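Local coordinates for protein hydrazine synthase subunit alpha (Candidatus Kuenenia stuttgartiensis, PDB 5C2V) that catalyses, as part of the hydrazine synthase complex, the condensation of hydroxylamine with ammonia to form hydrazine, and carries two c-type hemes, at residues V719-E724 with K735-E740; P668-G673 with S686-S691. All coordinates share one frame; numbering follows the deposited sequence.

Interaction 1: V719-E724 with K735-E740; sequences VWRLYE and KIFPIE. With HEC (heme c), chain B.
Heme propionate oxygen O1D is gripped by both terminal nitrogens of Arg-721, while Pro-738, which packs against the same guanidinium, brings its ring up to that oxygen. Arg-721 NH1 lies 2.6 Å and NH2 2.8 Å from HEC O1D, a two-pronged hold that fixes the rotation of the guanidinium, with the propionate at its edge. Water 1 accepts a hydrogen bond from Arg-721 NH1 and donates to Ile-736 O (2.7 Å) and to O2A of the second propionate, so it ties helix, loop and cofactor together. Arg-721 NH2 also reaches Glu-724 OE1 at 3.3 Å, nearly in the guanidinium plane and on the syn lone pair of the carboxylate. The same OE1 accepts the backbone N-H of His-745, and OE2 pairs with Arg-742. The bend at chi2 (-49°) sets Arg-721 CD beside Phe-737 CE1, 3.6 Å away, and the next bend, at chi3, turns the guanidinium toward the propionate. Beside this polar cluster, Ile-736 CD1 meets Trp-720 CZ3 at 3.5 Å, and Phe-737 CZ approaches Trp-720 CE3 more loosely. Glu-724, with positive phi, is the C-prime residue of a Schellman motif that ends helix 717-722. Helix end and loop form part of the propionate-binding site of the bis-histidine heme, to which Arg-733 and Tyr-707 also bond and for which His-745 is an axial ligand.

Interaction 2: P668-G673 with S686-S691; sequences PNLGGG and SRAYNS
Arg-687 and Asn-669 cross at a slant, the amide nitrogen meeting the arginine's methylenes, and with Ser-691 one helical turn on they contribute about half of the buried surface. The arginine leaves the first turn of helix 687-692 with CG anti to the backbone N (chi1 174°), which brings CG to Asn-669 O, and the bend at chi2 sets CD beside ND2. Asn-669 ND2 touches CG and CD of Arg-687, each at 3.4 Å. Amide and guanidinium planes are only 8° apart, yet the meeting is with the aliphatic part of the arginine more than with its charged end. Further along the loop, Gly-671 O comes up to Arg-687 CB. Ser-691 OG sits 2.8 Å from Asn-669 O and equally 2.8 Å from Arg-687 O; its single proton can serve one of them at a time. Ala-688, which buries as much as Ser-691, gives the apolar part of the contact, its CB 4.1 Å from Leu-670 CD2; it also touches Gln-651 and Leu-654 of helix 646-657.

At the start of the helix, where Ser-686 holds the N-cap position and its OG bonds to Gln-651, waters carry the polar links to the backbone N-H groups. Water 2 accepts from Ala-688 N at 2.8 Å and water 3 from Arg-687 N, and both lie close to Gly-673 O. Pro-668, whose CB packs on Ser-691 CB, gives its carbonyl oxygen to ND1 of His-662, an axial heme ligand. A proline carbonyl that orients the histidine of the Cys-X-X-Cys-His heme-binding motif is the arrangement familiar from cytochrome c domains.

Overall arrangement
Both contacts belong to the C-terminal, cytochrome c-like domain, which holds the bis-histidine heme, and they follow one another along the chain: 668-673 with 686-691 closes before 719-724 with 735-740 opens. Their helices, 687-692 and 717-722, are successive in the sequence. The centres lie 20 Å apart and the nearest atoms about 8 Å, so the two do not touch; what they share is the heme. Interaction 2 packs the loop that bonds to His-662, one axial ligand, against helix 687-692, while interaction 1 binds one propionate directly and the other through water, and borders His-745, the other axial ligand. Two separate helix-loop pairs thus contribute to the surroundings of one cofactor.

Interaction 1: V719-E724 with K735-E740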
# COMPACT_ATOMS: atom_id res chain seq x y z
N VAL D 719 24.58 8.94 -9.14
CA VAL D 719 24.81 10.36 -8.88
C VAL D 719 25.56 10.55 -7.57
O VAL D 719 26.41 11.43 -7.45
CB VAL D 719 23.49 11.14 -8.86
CG1 VAL D 719 23.74 12.62 -8.66
CG2 VAL D 719 22.72 10.91 -10.15
N TRP D 720 25.23 9.72 -6.58
CA TRP D 720 25.94 9.71 -5.30
C TRP D 720 27.44 9.52 -5.51
O TRP D 720 28.25 10.16 -4.86
CB TRP D 720 25.40 8.61 -4.39
CG TRP D 720 24.18 9.00 -3.60
CD1 TRP D 720 23.04 9.59 -4.09
CD2 TRP D 720 23.96 8.81 -2.20
NE1 TRP D 720 22.14 9.78 -3.07
CE2 TRP D 720 22.68 9.32 -1.90
CE3 TRP D 720 24.73 8.27 -1.17
CZ2 TRP D 720 22.15 9.29 -0.61
CZ3 TRP D 720 24.21 8.25 0.11
CH2 TRP D 720 22.93 8.76 0.38
N ARG D 721 27.78 8.63 -6.44
CA ARG D 721 29.18 8.33 -6.73
C ARG D 721 29.82 9.40 -7.61
O ARG D 721 30.99 9.75 -7.41
CB ARG D 721 29.32 6.96 -7.40
CG ARG D 721 28.99 5.80 -6.48
CD ARG D 721 29.73 5.92 -5.16
NE ARG D 721 31.17 6.09 -5.35
CZ ARG D 721 32.03 5.08 -5.45
NH1 ARG D 721 31.60 3.83 -5.39
NH2 ARG D 721 33.32 5.32 -5.62
N LEU D 722 29.07 9.92 -8.57
CA LEU D 722 29.58 10.95 -9.46
C LEU D 722 29.87 12.25 -8.71
O LEU D 722 30.74 13.02 -9.11
CB LEU D 722 28.60 11.21 -10.61
CG LEU D 722 28.57 10.14 -11.70
CD1 LEU D 722 27.44 10.39 -12.69
CD2 LEU D 722 29.91 10.06 -12.41
N TYR D 723 29.13 12.50 -7.63
CA TYR D 723 29.42 13.64 -6.76
C TYR D 723 30.23 13.25 -5.52
O TYR D 723 30.67 14.11 -4.77
CB TYR D 723 28.12 14.32 -6.34
CG TYR D 723 27.46 15.12 -7.44
CD1 TYR D 723 26.71 14.49 -8.42
CD2 TYR D 723 27.58 16.51 -7.48
CE1 TYR D 723 26.10 15.22 -9.43
CE2 TYR D 723 26.97 17.24 -8.48
CZ TYR D 723 26.23 16.59 -9.45
OH TYR D 723 25.63 17.32 -10.45
N GLU D 724 30.45 11.94 -5.34
CA GLU D 724 31.18 11.40 -4.19
C GLU D 724 30.73 11.99 -2.84
O GLU D 724 31.56 12.42 -2.04
CB GLU D 724 32.68 11.62 -4.36
CG GLU D 724 33.32 10.80 -5.48
CD GLU D 724 33.35 9.31 -5.19
OE1 GLU D 724 33.67 8.53 -6.11
OE2 GLU D 724 33.07 8.91 -4.03
N LYS D 735 25.67 -0.79 1.79
CA LYS D 735 27.07 -0.59 1.45
C LYS D 735 27.17 0.27 0.20
O LYS D 735 26.91 -0.20 -0.91
CB LYS D 735 27.78 -1.92 1.23
CG LYS D 735 27.72 -2.88 2.41
CD LYS D 735 28.63 -2.43 3.54
CE LYS D 735 28.74 -3.50 4.62
NZ LYS D 735 27.41 -3.81 5.22
N ILE D 736 27.58 1.52 0.36
CA ILE D 736 27.64 2.45 -0.75
C ILE D 736 29.08 2.73 -1.16
O ILE D 736 29.50 2.41 -2.27
CB ILE D 736 26.94 3.78 -0.41
CG1 ILE D 736 25.49 3.52 -0.02
CG2 ILE D 736 27.01 4.74 -1.60
CD1 ILE D 736 24.71 4.78 0.32
N PHE D 737 29.85 3.33 -0.25
CA PHE D 737 31.24 3.65 -0.51
C PHE D 737 32.17 2.59 0.05
O PHE D 737 32.25 2.41 1.27
CB PHE D 737 31.59 5.02 0.06
CG PHE D 737 30.63 6.10 -0.34
CD1 PHE D 737 30.65 6.62 -1.62
CD2 PHE D 737 29.69 6.59 0.56
CE1 PHE D 737 29.77 7.62 -2.00
CE2 PHE D 737 28.81 7.59 0.18
CZ PHE D 737 28.85 8.10 -1.10
N PRO D 738 32.88 1.87 -0.83
CA PRO D 738 33.84 0.83 -0.44
C PRO D 738 34.97 1.39 0.42
O PRO D 738 35.49 2.46 0.13
CB PRO D 738 34.39 0.33 -1.78
CG PRO D 738 33.34 0.70 -2.78
CD PRO D 738 32.77 1.99 -2.30
N ILE D 739 35.33 0.66 1.47
CA ILE D 739 36.44 1.08 2.33
C ILE D 739 37.77 0.60 1.75
O ILE D 739 38.83 1.07 2.15
CB ILE D 739 36.29 0.54 3.76
CG1 ILE D 739 36.43 -0.98 3.80
CG2 ILE D 739 34.95 0.98 4.35
CD1 ILE D 739 36.28 -1.58 5.18
N GLU D 740 37.70 -0.34 0.81
CA GLU D 740 38.91 -0.90 0.20
C GLU D 740 38.88 -0.81 -1.32
O GLU D 740 37.90 -1.21 -1.96
CB GLU D 740 39.09 -2.36 0.63
CG GLU D 740 40.16 -2.56 1.69
CD GLU D 740 40.34 -4.02 2.06
OE1 GLU D 740 39.33 -4.75 2.11
OE2 GLU D 740 41.49 -4.44 2.30
FE HEC B . 33.66 3.46 -12.11
CHA HEC B . 32.91 1.61 -9.33
CHB HEC B . 30.37 4.38 -12.41
CHC HEC B . 34.43 5.42 -14.86
CHD HEC B . 36.93 2.37 -12.03
NA HEC B . 31.95 3.04 -11.09
C1A HEC B . 31.88 2.31 -9.92
C2A HEC B . 30.52 2.41 -9.41
C3A HEC B . 29.82 3.18 -10.26
C4A HEC B . 30.71 3.59 -11.33
CMA HEC B . 28.33 3.56 -10.12
CAA HEC B . 29.98 1.76 -8.12
CBA HEC B . 29.47 0.35 -8.44
CGA HEC B . 28.81 -0.23 -7.21
O1A HEC B . 27.94 -1.12 -7.36
O2A HEC B . 29.15 0.21 -6.08
NB HEC B . 32.59 4.63 -13.43
C1B HEC B . 31.26 4.96 -13.29
C2B HEC B . 30.96 6.03 -14.23
C3B HEC B . 32.08 6.31 -14.91
C4B HEC B . 33.13 5.44 -14.42
CMB HEC B . 29.59 6.70 -14.42
CAB HEC B . 32.27 7.37 -16.02
CBB HEC B . 32.24 8.79 -15.40
NC HEC B . 35.36 3.83 -13.23
C1C HEC B . 35.45 4.67 -14.33
C2C HEC B . 36.84 4.72 -14.74
C3C HEC B . 37.50 3.79 -14.04
C4C HEC B . 36.60 3.27 -13.02
CMC HEC B . 37.33 5.42 -16.03
CAC HEC B . 39.00 3.41 -14.18
CBC HEC B . 39.91 4.60 -13.80
ND HEC B . 34.75 2.16 -10.86
C1D HEC B . 36.11 1.91 -11.02
C2D HEC B . 36.54 1.05 -9.94
C3D HEC B . 35.30 0.81 -9.07
C4D HEC B . 34.22 1.53 -9.73
CMD HEC B . 37.97 0.51 -9.70
CAD HEC B . 35.28 -0.07 -7.79
CBD HEC B . 34.39 0.46 -6.66
CGD HEC B . 34.75 1.87 -6.28
O1D HEC B . 33.88 2.56 -5.68
O2D HEC B . 35.89 2.31 -6.56
O HOH W 1 29.43 2.67 -4.99

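Interaction 2: P668-G673 with S686-S691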
# COMPACT_ATOMS: atom_id res chain seq x y z
N PRO D 668 29.09 -1.50 -12.91
CA PRO D 668 28.18 -1.88 -13.99
C PRO D 668 28.90 -1.96 -15.33
O PRO D 668 29.95 -1.34 -15.49
CB PRO D 668 27.15 -0.75 -13.99
CG PRO D 668 27.92 0.43 -13.53
CD PRO D 668 28.91 -0.09 -12.51
N ASN D 669 28.35 -2.71 -16.29
CA ASN D 669 29.04 -2.89 -17.56
C ASN D 669 28.58 -1.82 -18.54
O ASN D 669 27.46 -1.86 -19.05
CB ASN D 669 28.77 -4.29 -18.11
CG ASN D 669 29.50 -4.56 -19.41
OD1 ASN D 669 30.44 -3.85 -19.77
ND2 ASN D 669 29.08 -5.60 -20.12
N LEU D 670 29.47 -0.87 -18.80
CA LEU D 670 29.17 0.29 -19.63
C LEU D 670 29.69 0.17 -21.06
O LEU D 670 29.50 1.08 -21.87
CB LEU D 670 29.71 1.55 -18.96
CG LEU D 670 29.20 1.73 -17.53
CD1 LEU D 670 29.74 3.01 -16.90
CD2 LEU D 670 27.68 1.71 -17.49
N GLY D 671 30.36 -0.94 -21.36
CA GLY D 671 30.95 -1.13 -22.68
C GLY D 671 29.96 -1.63 -23.71
O GLY D 671 28.78 -1.83 -23.41
N GLY D 672 30.43 -1.83 -24.93
CA GLY D 672 29.60 -2.39 -25.99
C GLY D 672 29.01 -1.35 -26.92
O GLY D 672 28.44 -1.69 -27.96
N GLY D 673 29.15 -0.08 -26.56
CA GLY D 673 28.62 1.00 -27.38
C GLY D 673 27.10 1.00 -27.45
O GLY D 673 26.42 0.66 -26.48
N SER D 686 20.97 -0.67 -25.23
CA SER D 686 22.36 -1.11 -25.23
C SER D 686 22.75 -1.75 -23.90
O SER D 686 21.91 -1.93 -23.02
CB SER D 686 23.29 0.07 -25.54
OG SER D 686 23.16 1.09 -24.57
N ARG D 687 24.02 -2.08 -23.77
CA ARG D 687 24.53 -2.72 -22.56
C ARG D 687 24.52 -1.76 -21.38
O ARG D 687 24.13 -2.13 -20.27
CB ARG D 687 25.95 -3.24 -22.80
CG ARG D 687 26.62 -3.80 -21.55
CD ARG D 687 25.81 -4.93 -20.95
NE ARG D 687 25.71 -6.07 -21.85
CZ ARG D 687 24.88 -7.10 -21.67
NH1 ARG D 687 24.08 -7.12 -20.62
NH2 ARG D 687 24.86 -8.10 -22.54
N ALA D 688 24.96 -0.52 -21.61
CA ALA D 688 25.05 0.48 -20.56
C ALA D 688 23.68 0.81 -19.98
O ALA D 688 23.52 0.94 -18.76
CB ALA D 688 25.72 1.74 -21.08
N TYR D 689 22.68 0.94 -20.85
CA TYR D 689 21.33 1.25 -20.41
C TYR D 689 20.74 0.11 -19.60
O TYR D 689 20.13 0.33 -18.55
CB TYR D 689 20.42 1.56 -21.61
CG TYR D 689 19.06 2.08 -21.22
CD1 TYR D 689 17.98 1.21 -21.05
CD2 TYR D 689 18.85 3.43 -21.01
CE1 TYR D 689 16.73 1.69 -20.70
CE2 TYR D 689 17.60 3.92 -20.65
CZ TYR D 689 16.55 3.04 -20.50
OH TYR D 689 15.31 3.52 -20.14
N ASN D 690 20.93 -1.12 -20.08
CA ASN D 690 20.46 -2.30 -19.37
C ASN D 690 21.12 -2.43 -18.00
O ASN D 690 20.48 -2.82 -17.02
CB ASN D 690 20.72 -3.57 -20.19
CG ASN D 690 19.71 -3.76 -21.30
OD1 ASN D 690 18.59 -4.21 -21.07
ND2 ASN D 690 20.11 -3.42 -22.53
N SER D 691 22.40 -2.08 -17.94
CA SER D 691 23.14 -2.13 -16.68
C SER D 691 22.63 -1.10 -15.69
O SER D 691 22.31 -1.43 -14.55
CB SER D 691 24.64 -1.91 -16.94
OG SER D 691 25.18 -2.93 -17.75
O HOH W 2 26.59 0.03 -23.78
O HOH W 3 25.62 -2.11 -26.07